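Local structure of eukaryotic translation initiation factor 5A-2 (Arabidopsis thaliana, 3HKS) at residues Ile70-Thr74 against Met149-Glu155; Gln99-Ile103 against Met134-Phe138; Asp139-Val145 against Lys161-Lys167. The protein promotes translation elongation and termination, binding between the exit and peptidyl sites of the ribosome to rescue ribosomes stalled on polyproline and other difficult sequences. All coordinates share one frame; numbering follows the deposited sequence.

Interaction 1 of 3, residues Ile70-Thr74 against Met149-Glu155; sequences IDIFT and MSSMGEE
Phe73 reaches across to the tip of a beta hairpin and is gripped there from several directions. Glu154 covers one face of its ring: CG of Glu154 stands 4.0 Å from the ring centroid and 15° off the normal, a CH-pi contact. The glutamate runs over the ring in the reverse sense to the phenylalanine, and its carboxylate lies nearly flat along the ring, the planes 17° apart, with OE2 of Glu154 3.7 Å from CD2 of Phe73. Edge-on to the ring, the carbonyl oxygen of Met149 lies 3.7 Å from CE1 of Phe73. Met149 also supplies its terminal methyl: the chain bends at its last torsion (chi3 65°), bringing CE within 3.8 Å of both Phe73 CE1 and Ile72 CD1. CD1 of Ile72 also rests on CB of Ser151, while CG1 of the same isoleucine lies over the ring face opposite Glu154. The contact joins the two halves of eIF5A, the SH3-like N-terminal part and the OB-fold part, for Ile72 and Phe73 follow strand 64-71 of the first, whereas Ser151-Glu154 form the type I' turn between strands 142-151 and 154-163 of the second. Asp71 shapes the backbone behind Phe73 through an Asx turn, OD1 accepting from N of Phe73 at 2.9 Å, and the same OD1 takes N of Thr74 at 3.1 Å from above the carboxylate plane, completing an Asx motif. Arg45 forms salt bridges with both Asp71 and Glu154, and OG of Ser151 is hydrogen-bonded to the carbonyl of His92.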
loop_
_atom_site.group_PDB
_atom_site.type_symbol
_atom_site.label_atom_id
_atom_site.label_comp_id
_atom_site.label_asym_id
_atom_site.label_seq_id
_atom_site.Cartn_x
_atom_site.Cartn_y
_atom_site.Cartn_z
ATOM N N ILE A 70 1.400 4.455 -10.620
ATOM C CA ILE A 70 0.400 5.193 -9.824
ATOM C C ILE A 70 0.710 5.121 -8.326
ATOM O O ILE A 70 0.788 4.029 -7.753
ATOM C CB ILE A 70 -1.055 4.680 -10.107
ATOM C CG1 ILE A 70 -1.381 4.706 -11.615
ATOM C CG2 ILE A 70 -2.104 5.456 -9.269
ATOM C CD1 ILE A 70 -1.444 6.076 -12.249
ATOM N N ASP A 71 0.901 6.283 -7.703
ATOM C CA ASP A 71 1.145 6.362 -6.258
ATOM C C ASP A 71 0.053 5.578 -5.518
ATOM O O ASP A 71 -1.138 5.865 -5.695
ATOM C CB ASP A 71 1.155 7.822 -5.820
ATOM C CG ASP A 71 1.564 8.003 -4.379
ATOM O OD1 ASP A 71 1.048 7.283 -3.491
ATOM O OD2 ASP A 71 2.398 8.895 -4.124
ATOM N N ILE A 72 0.451 4.584 -4.714
ATOM C CA ILE A 72 -0.523 3.654 -4.101
ATOM C C ILE A 72 -1.393 4.254 -2.982
ATOM O O ILE A 72 -2.407 3.672 -2.605
ATOM C CB ILE A 72 0.115 2.296 -3.651
ATOM C CG1 ILE A 72 0.947 2.452 -2.376
ATOM C CG2 ILE A 72 0.909 1.646 -4.813
ATOM C CD1 ILE A 72 1.442 1.110 -1.781
ATOM N N PHE A 73 -0.993 5.419 -2.471
ATOM C CA PHE A 73 -1.756 6.123 -1.443
ATOM C C PHE A 73 -2.483 7.358 -1.987
ATOM O O PHE A 73 -3.604 7.641 -1.571
ATOM C CB PHE A 73 -0.859 6.526 -0.267
ATOM C CG PHE A 73 -0.249 5.359 0.459
ATOM C CD1 PHE A 73 -1.044 4.498 1.211
ATOM C CD2 PHE A 73 1.118 5.116 0.386
ATOM C CE1 PHE A 73 -0.488 3.419 1.875
ATOM C CE2 PHE A 73 1.685 4.040 1.054
ATOM C CZ PHE A 73 0.883 3.192 1.798
ATOM N N THR A 74 -1.853 8.085 -2.912
ATOM C CA THR A 74 -2.401 9.355 -3.401
ATOM C C THR A 74 -3.066 9.232 -4.770
ATOM O O THR A 74 -3.798 10.138 -5.196
ATOM C CB THR A 74 -1.349 10.487 -3.437
ATOM O OG1 THR A 74 -0.460 10.290 -4.542
ATOM C CG2 THR A 74 -0.549 10.555 -2.133
ATOM N N MET A 149 -2.997 -1.425 4.287
ATOM C CA MET A 149 -1.949 -1.423 3.263
ATOM C C MET A 149 -0.770 -0.585 3.743
ATOM O O MET A 149 -0.942 0.553 4.154
ATOM C CB MET A 149 -2.477 -0.911 1.924
ATOM C CG MET A 149 -1.532 -1.228 0.729
ATOM S SD MET A 149 -2.205 -0.663 -0.845
ATOM C CE MET A 149 -2.228 1.102 -0.622
ATOM N N SER A 150 0.422 -1.166 3.720
ATOM C CA SER A 150 1.609 -0.464 4.208
ATOM C C SER A 150 2.777 -0.512 3.223
ATOM O O SER A 150 3.049 -1.538 2.599
ATOM C CB SER A 150 2.039 -1.009 5.569
ATOM O OG SER A 150 2.463 -2.347 5.449
ATOM N N SER A 151 3.459 0.619 3.093
ATOM C CA SER A 151 4.644 0.727 2.247
ATOM C C SER A 151 5.417 1.961 2.659
ATOM O O SER A 151 4.834 3.032 2.821
ATOM C CB SER A 151 4.252 0.822 0.767
ATOM O OG SER A 151 5.354 0.589 -0.085
ATOM N N MET A 152 6.726 1.786 2.851
ATOM C CA MET A 152 7.663 2.886 3.078
ATOM C C MET A 152 7.321 3.747 4.303
ATOM O O MET A 152 7.422 4.977 4.268
ATOM C CB MET A 152 7.808 3.721 1.795
ATOM C CG MET A 152 8.431 2.913 0.639
ATOM S SD MET A 152 8.775 3.883 -0.827
ATOM C CE MET A 152 10.283 4.741 -0.382
ATOM N N GLY A 153 6.915 3.079 5.383
ATOM C CA GLY A 153 6.544 3.751 6.638
ATOM C C GLY A 153 5.186 4.447 6.646
ATOM O O GLY A 153 4.886 5.245 7.545
ATOM N N GLU A 154 4.369 4.149 5.643
ATOM C CA GLU A 154 3.086 4.808 5.454
ATOM C C GLU A 154 2.009 3.741 5.357
ATOM O O GLU A 154 2.211 2.699 4.753
ATOM C CB GLU A 154 3.123 5.672 4.197
ATOM C CG GLU A 154 1.900 6.569 3.999
ATOM C CD GLU A 154 2.149 7.700 2.998
ATOM O OE1 GLU A 154 3.321 8.118 2.823
ATOM O OE2 GLU A 154 1.160 8.177 2.396
ATOM N N GLU A 155 0.869 3.998 5.981
ATOM C CA GLU A 155 -0.149 2.968 6.151
ATOM C C GLU A 155 -1.527 3.547 5.923
ATOM O O GLU A 155 -1.805 4.696 6.284
ATOM C CB GLU A 155 -0.063 2.331 7.546
ATOM C CG GLU A 155 1.265 1.637 7.821
ATOM C CD GLU A 155 1.273 0.817 9.096
ATOM O OE1 GLU A 155 1.291 1.401 10.194
ATOM O OE2 GLU A 155 1.286 -0.426 8.998
#

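Interaction 2 of 3, residues Gln99-Ile103 against Met134-Phe138; sequences QLIDI and MRLGF
Helix-on-sheet packing within the OB-fold part joins Leu100, Ile103 and Phe138: helix 128-139 lies across the end of strand 87-103, the axes of the two short segments 9.2 Å apart at closest approach and their N-to-C directions at 107°. Ile103 sends its CD1 methyl against the helix backbone, 3.6 Å from the carbonyl oxygen of Met134 and equally near CA of Arg135. Leu100 works from the same strand. With its CG anti to the backbone N (chi1 178°), it places CD2 4.0 Å from CB of Phe138 and CD1 4.0 Å from CE of Met134, whose side chain it crosses at about a right angle. Met134 continues inward to Val146, Ile157 and Val160, so its side chain carries the contact on to the strands beyond. The ring of Phe138 instead lies over the strand backbone, with N of Ile103 above one face, 3.9 Å from the ring plane and toward the rim. Here the strand carries a classic beta bulge, Ile101 and Asp102 both facing Ser110. At the bulge the carbonyl oxygen of Ile101 approaches CE1 of Phe138 to 3.6 Å, while OD1 of Asp102 lies 3.6 Å from CZ of Phe138, the carboxylate and ring planes 46° apart. No hydrogen bond crosses between the segments, so the helix is held to the strand here by the fit of methyl groups against the helix and of one aromatic ring against the strand, the polar atoms of the bulge touching that ring at van der Waals distance.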
loop_
_atom_site.group_PDB
_atom_site.type_symbol
_atom_site.label_atom_id
_atom_site.label_comp_id
_atom_site.label_asym_id
_atom_site.label_seq_id
_atom_site.Cartn_x
_atom_site.Cartn_y
_atom_site.Cartn_z
ATOM N N GLN A 99 -8.077 -7.601 13.746
ATOM C CA GLN A 99 -9.346 -7.421 14.437
ATOM C C GLN A 99 -9.348 -6.065 15.162
ATOM O O GLN A 99 -8.359 -5.685 15.791
ATOM C CB GLN A 99 -9.591 -8.571 15.425
ATOM C CG GLN A 99 -9.602 -9.944 14.755
ATOM C CD GLN A 99 -9.478 -11.091 15.745
ATOM O OE1 GLN A 99 -10.327 -11.259 16.627
ATOM N NE2 GLN A 99 -8.420 -11.894 15.600
ATOM N N LEU A 100 -10.461 -5.348 15.050
ATOM C CA LEU A 100 -10.641 -4.060 15.699
ATOM C C LEU A 100 -11.054 -4.245 17.167
ATOM O O LEU A 100 -12.058 -4.890 17.459
ATOM C CB LEU A 100 -11.691 -3.235 14.938
ATOM C CG LEU A 100 -12.069 -1.860 15.495
ATOM C CD1 LEU A 100 -10.912 -0.881 15.312
ATOM C CD2 LEU A 100 -13.371 -1.325 14.856
ATOM N N ILE A 101 -10.272 -3.677 18.080
ATOM C CA ILE A 101 -10.540 -3.800 19.512
ATOM C C ILE A 101 -10.787 -2.450 20.213
ATOM O O ILE A 101 -11.125 -2.404 21.404
ATOM C CB ILE A 101 -9.448 -4.663 20.239
ATOM C CG1 ILE A 101 -8.032 -4.117 19.989
ATOM C CG2 ILE A 101 -9.559 -6.144 19.807
ATOM C CD1 ILE A 101 -6.939 -4.838 20.779
ATOM N N ASP A 102 -10.636 -1.351 19.477
ATOM C CA ASP A 102 -11.034 -0.023 19.995
ATOM C C ASP A 102 -11.034 1.082 18.954
ATOM O O ASP A 102 -10.255 1.057 18.002
ATOM C CB ASP A 102 -10.178 0.418 21.200
ATOM C CG ASP A 102 -10.800 1.590 21.957
ATOM O OD1 ASP A 102 -12.036 1.783 21.883
ATOM O OD2 ASP A 102 -10.054 2.322 22.620
ATOM N N ILE A 103 -11.949 2.029 19.141
ATOM C CA ILE A 103 -11.890 3.320 18.485
ATOM C C ILE A 103 -11.935 4.345 19.613
ATOM O O ILE A 103 -12.934 4.437 20.349
ATOM C CB ILE A 103 -13.067 3.552 17.477
ATOM C CG1 ILE A 103 -13.099 2.463 16.402
ATOM C CG2 ILE A 103 -12.967 4.936 16.839
ATOM C CD1 ILE A 103 -14.362 2.438 15.572
ATOM N N MET A 134 -16.586 0.836 10.490
ATOM C CA MET A 134 -15.788 0.553 11.686
ATOM C C MET A 134 -16.507 0.978 12.959
ATOM O O MET A 134 -16.606 0.190 13.889
ATOM C CB MET A 134 -14.409 1.228 11.612
ATOM C CG MET A 134 -13.525 0.626 10.536
ATOM S SD MET A 134 -11.952 1.464 10.332
ATOM C CE MET A 134 -11.188 1.141 11.907
ATOM N N ARG A 135 -17.003 2.221 12.975
ATOM C CA ARG A 135 -17.675 2.791 14.130
ATOM C C ARG A 135 -18.968 2.061 14.456
ATOM O O ARG A 135 -19.231 1.772 15.623
ATOM C CB ARG A 135 -17.949 4.291 13.942
ATOM C CG ARG A 135 -16.710 5.198 13.931
ATOM C CD ARG A 135 -17.110 6.682 13.973
ATOM N NE ARG A 135 -17.744 6.983 15.261
ATOM C CZ ARG A 135 -18.769 7.820 15.449
ATOM N NH1 ARG A 135 -19.323 8.469 14.427
ATOM N NH2 ARG A 135 -19.249 8.003 16.674
ATOM N N LEU A 136 -19.771 1.781 13.428
ATOM C CA LEU A 136 -21.025 1.047 13.600
ATOM C C LEU A 136 -20.784 -0.379 14.077
ATOM O O LEU A 136 -21.426 -0.817 15.012
ATOM C CB LEU A 136 -21.837 1.016 12.303
ATOM C CG LEU A 136 -23.184 0.282 12.311
ATOM C CD1 LEU A 136 -24.191 0.991 13.216
ATOM C CD2 LEU A 136 -23.734 0.181 10.884
ATOM N N GLY A 137 -19.875 -1.096 13.419
ATOM C CA GLY A 137 -19.529 -2.461 13.808
ATOM C C GLY A 137 -19.021 -2.552 15.239
ATOM O O GLY A 137 -19.381 -3.463 15.965
ATOM N N PHE A 138 -18.199 -1.586 15.642
ATOM C CA PHE A 138 -17.690 -1.506 17.006
ATOM C C PHE A 138 -18.782 -1.226 18.037
ATOM O O PHE A 138 -18.791 -1.850 19.100
ATOM C CB PHE A 138 -16.567 -0.456 17.129
ATOM C CG PHE A 138 -15.855 -0.489 18.453
ATOM C CD1 PHE A 138 -15.056 -1.581 18.800
ATOM C CD2 PHE A 138 -15.968 0.567 19.354
ATOM C CE1 PHE A 138 -14.403 -1.618 20.025
ATOM C CE2 PHE A 138 -15.300 0.547 20.578
ATOM C CZ PHE A 138 -14.536 -0.548 20.918
#

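Interaction 3 of 3, residues Asp139-Val145 against Lys161-Lys167; sequences DEGKDIV and KEVGGGK
NZ of Lys142 is gripped by two carboxylates: OE2 of Glu162 accepts from it at 2.9 Å, on the syn side, and OE2 of Glu140 forms a weak, longer salt bridge. The lysine chain bends at chi2 and again at chi4 (137°), bringing its CD alongside the Glu162 carboxylate before NZ turns to meet it. A water donates to OE2 of Glu140 and, weakly, to OE2 of Glu162; the lysine between them probably eases the repulsion of the two acids. The network sits at the open end of the antiparallel hairpin formed by strands 142-151 and 154-163. Val145 and Lys161 are a hydrogen-bonded pair, with N of Val145 2.8 Å from O of Lys161 and a second bond returning from N of Lys161 to O of Val145. Their side chains lie side by side, and CG2 of Val145 meets CG2 of Val163 at 3.8 Å. On the other sheet face, CD1 of Ile144 presses on CB of Glu162, 3.6 Å away. After the corner at Gly164, the C-terminal tail runs alongside the end of helix 128-139, which closes in a Schellman motif with Gly141 at positive phi, and NZ of Lys167 donates to the carbonyl oxygen of Asp139 at 3.2 Å, from above its plane.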
loop_
_atom_site.group_PDB
_atom_site.type_symbol
_atom_site.label_atom_id
_atom_site.label_comp_id
_atom_site.label_asym_id
_atom_site.label_seq_id
_atom_site.Cartn_x
_atom_site.Cartn_y
_atom_site.Cartn_z
ATOM N N ASP A 139 -19.677 -0.278 17.733
ATOM C CA ASP A 139 -20.811 0.029 18.614
ATOM C C ASP A 139 -21.751 -1.174 18.755
ATOM O O ASP A 139 -22.330 -1.402 19.831
ATOM C CB ASP A 139 -21.587 1.263 18.118
ATOM C CG ASP A 139 -20.821 2.579 18.325
ATOM O OD1 ASP A 139 -19.772 2.591 19.038
ATOM O OD2 ASP A 139 -21.277 3.616 17.766
ATOM N N GLU A 140 -21.866 -1.943 17.672
ATOM C CA GLU A 140 -22.735 -3.116 17.597
ATOM C C GLU A 140 -22.123 -4.380 18.236
ATOM O O GLU A 140 -22.789 -5.414 18.318
ATOM C CB GLU A 140 -23.111 -3.421 16.134
ATOM C CG GLU A 140 -23.986 -2.386 15.416
ATOM C CD GLU A 140 -24.413 -2.834 13.987
ATOM O OE1 GLU A 140 -25.623 -2.734 13.668
ATOM O OE2 GLU A 140 -23.563 -3.298 13.184
ATOM N N GLY A 141 -20.859 -4.303 18.666
ATOM C CA GLY A 141 -20.180 -5.454 19.273
ATOM C C GLY A 141 -19.840 -6.545 18.272
ATOM O O GLY A 141 -19.677 -7.715 18.629
ATOM N N LYS A 142 -19.715 -6.154 17.011
ATOM C CA LYS A 142 -19.381 -7.095 15.960
ATOM C C LYS A 142 -17.892 -7.354 15.870
ATOM O O LYS A 142 -17.085 -6.535 16.304
ATOM C CB LYS A 142 -19.922 -6.599 14.615
ATOM C CG LYS A 142 -21.423 -6.391 14.651
ATOM C CD LYS A 142 -22.092 -6.981 13.451
ATOM C CE LYS A 142 -23.606 -6.895 13.571
ATOM N NZ LYS A 142 -24.162 -6.462 12.262
ATOM N N ASP A 143 -17.546 -8.519 15.328
ATOM C CA ASP A 143 -16.168 -8.858 15.016
ATOM C C ASP A 143 -15.809 -8.158 13.711
ATOM O O ASP A 143 -16.271 -8.548 12.634
ATOM C CB ASP A 143 -16.002 -10.378 14.886
ATOM C CG ASP A 143 -16.226 -11.110 16.203
ATOM O OD1 ASP A 143 -15.955 -10.521 17.269
ATOM O OD2 ASP A 143 -16.667 -12.283 16.171
ATOM N N ILE A 144 -15.017 -7.095 13.822
ATOM C CA ILE A 144 -14.644 -6.286 12.662
ATOM C C ILE A 144 -13.187 -6.527 12.321
ATOM O O ILE A 144 -12.316 -6.451 13.188
ATOM C CB ILE A 144 -14.928 -4.769 12.895
ATOM C CG1 ILE A 144 -16.431 -4.492 13.127
ATOM C CG2 ILE A 144 -14.362 -3.903 11.758
ATOM C CD1 ILE A 144 -17.348 -4.643 11.867
ATOM N N VAL A 145 -12.943 -6.845 11.051
ATOM C CA VAL A 145 -11.598 -7.072 10.520
ATOM C C VAL A 145 -11.230 -5.911 9.604
ATOM O O VAL A 145 -11.982 -5.554 8.703
ATOM C CB VAL A 145 -11.476 -8.442 9.775
ATOM C CG1 VAL A 145 -10.064 -8.650 9.229
ATOM C CG2 VAL A 145 -11.819 -9.581 10.710
ATOM N N LYS A 161 -14.497 -5.349 7.025
ATOM C CA LYS A 161 -15.573 -6.348 6.983
ATOM C C LYS A 161 -15.957 -6.819 8.383
ATOM O O LYS A 161 -15.129 -6.815 9.296
ATOM C CB LYS A 161 -15.177 -7.552 6.125
ATOM C CG LYS A 161 -13.977 -8.319 6.659
ATOM C CD LYS A 161 -13.609 -9.526 5.791
ATOM C CE LYS A 161 -12.213 -10.040 6.157
ATOM N NZ LYS A 161 -11.996 -11.469 5.769
ATOM N N GLU A 162 -17.213 -7.224 8.549
ATOM C CA GLU A 162 -17.618 -7.924 9.768
ATOM C C GLU A 162 -17.613 -9.430 9.567
ATOM O O GLU A 162 -17.995 -9.924 8.505
ATOM C CB GLU A 162 -18.961 -7.428 10.298
ATOM C CG GLU A 162 -20.116 -7.530 9.342
ATOM C CD GLU A 162 -21.430 -7.662 10.076
ATOM O OE1 GLU A 162 -21.710 -8.771 10.589
ATOM O OE2 GLU A 162 -22.169 -6.656 10.145
ATOM N N VAL A 163 -17.149 -10.163 10.572
ATOM C CA VAL A 163 -17.040 -11.615 10.439
ATOM C C VAL A 163 -17.864 -12.395 11.474
ATOM O O VAL A 163 -17.776 -13.625 11.542
ATOM C CB VAL A 163 -15.553 -12.115 10.396
ATOM C CG1 VAL A 163 -14.823 -11.577 9.158
ATOM C CG2 VAL A 163 -14.805 -11.762 11.664
ATOM N N GLY A 164 -18.661 -11.682 12.269
ATOM C CA GLY A 164 -19.546 -12.325 13.250
ATOM C C GLY A 164 -19.875 -11.447 14.444
ATOM O O GLY A 164 -19.684 -10.225 14.399
ATOM N N GLY A 165 -20.364 -12.076 15.513
ATOM C CA GLY A 165 -20.684 -11.373 16.755
ATOM C C GLY A 165 -21.917 -10.487 16.687
ATOM O O GLY A 165 -22.754 -10.631 15.795
ATOM N N GLY A 166 -22.021 -9.566 17.641
ATOM C CA GLY A 166 -23.175 -8.677 17.761
ATOM C C GLY A 166 -23.699 -8.661 19.184
ATOM O O GLY A 166 -23.274 -9.464 20.010
ATOM N N LYS A 167 -24.625 -7.747 19.470
ATOM C CA LYS A 167 -25.195 -7.588 20.809
ATOM C C LYS A 167 -26.671 -8.014 20.851
ATOM O O LYS A 167 -27.342 -7.992 19.815
ATOM C CB LYS A 167 -25.033 -6.142 21.280
ATOM C CG LYS A 167 -23.576 -5.759 21.466
ATOM C CD LYS A 167 -23.400 -4.333 21.872
ATOM C CE LYS A 167 -21.913 -4.008 22.000
ATOM N NZ LYS A 167 -21.767 -2.693 22.652
HETATM O O HOH W 1 -22.589 -3.286 10.826
#

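How the interactions relate
From the N terminus, the chain first passes Ile70-Thr74 at the end of strand 64-71, opening the long loop that interaction 1 closes at the hairpin tip. Inside that loop nests interaction 2, which opens on strand 87-103 and closes on helix 128-139. The helix leads directly into strand 142-151, and interaction 3 opens at that junction; its partner comes after Glu155, so interactions 1 and 3 cross. Interactions 2 and 3 follow in series and touch, their centres about 8 Å apart, with N of Leu100 2.9 Å from O of Ile144. Interaction 1 lies far off, its centre about 27 Å from that of interaction 3, at the opposite end of the shared hairpin, where the SH3-like part meets the OB fold.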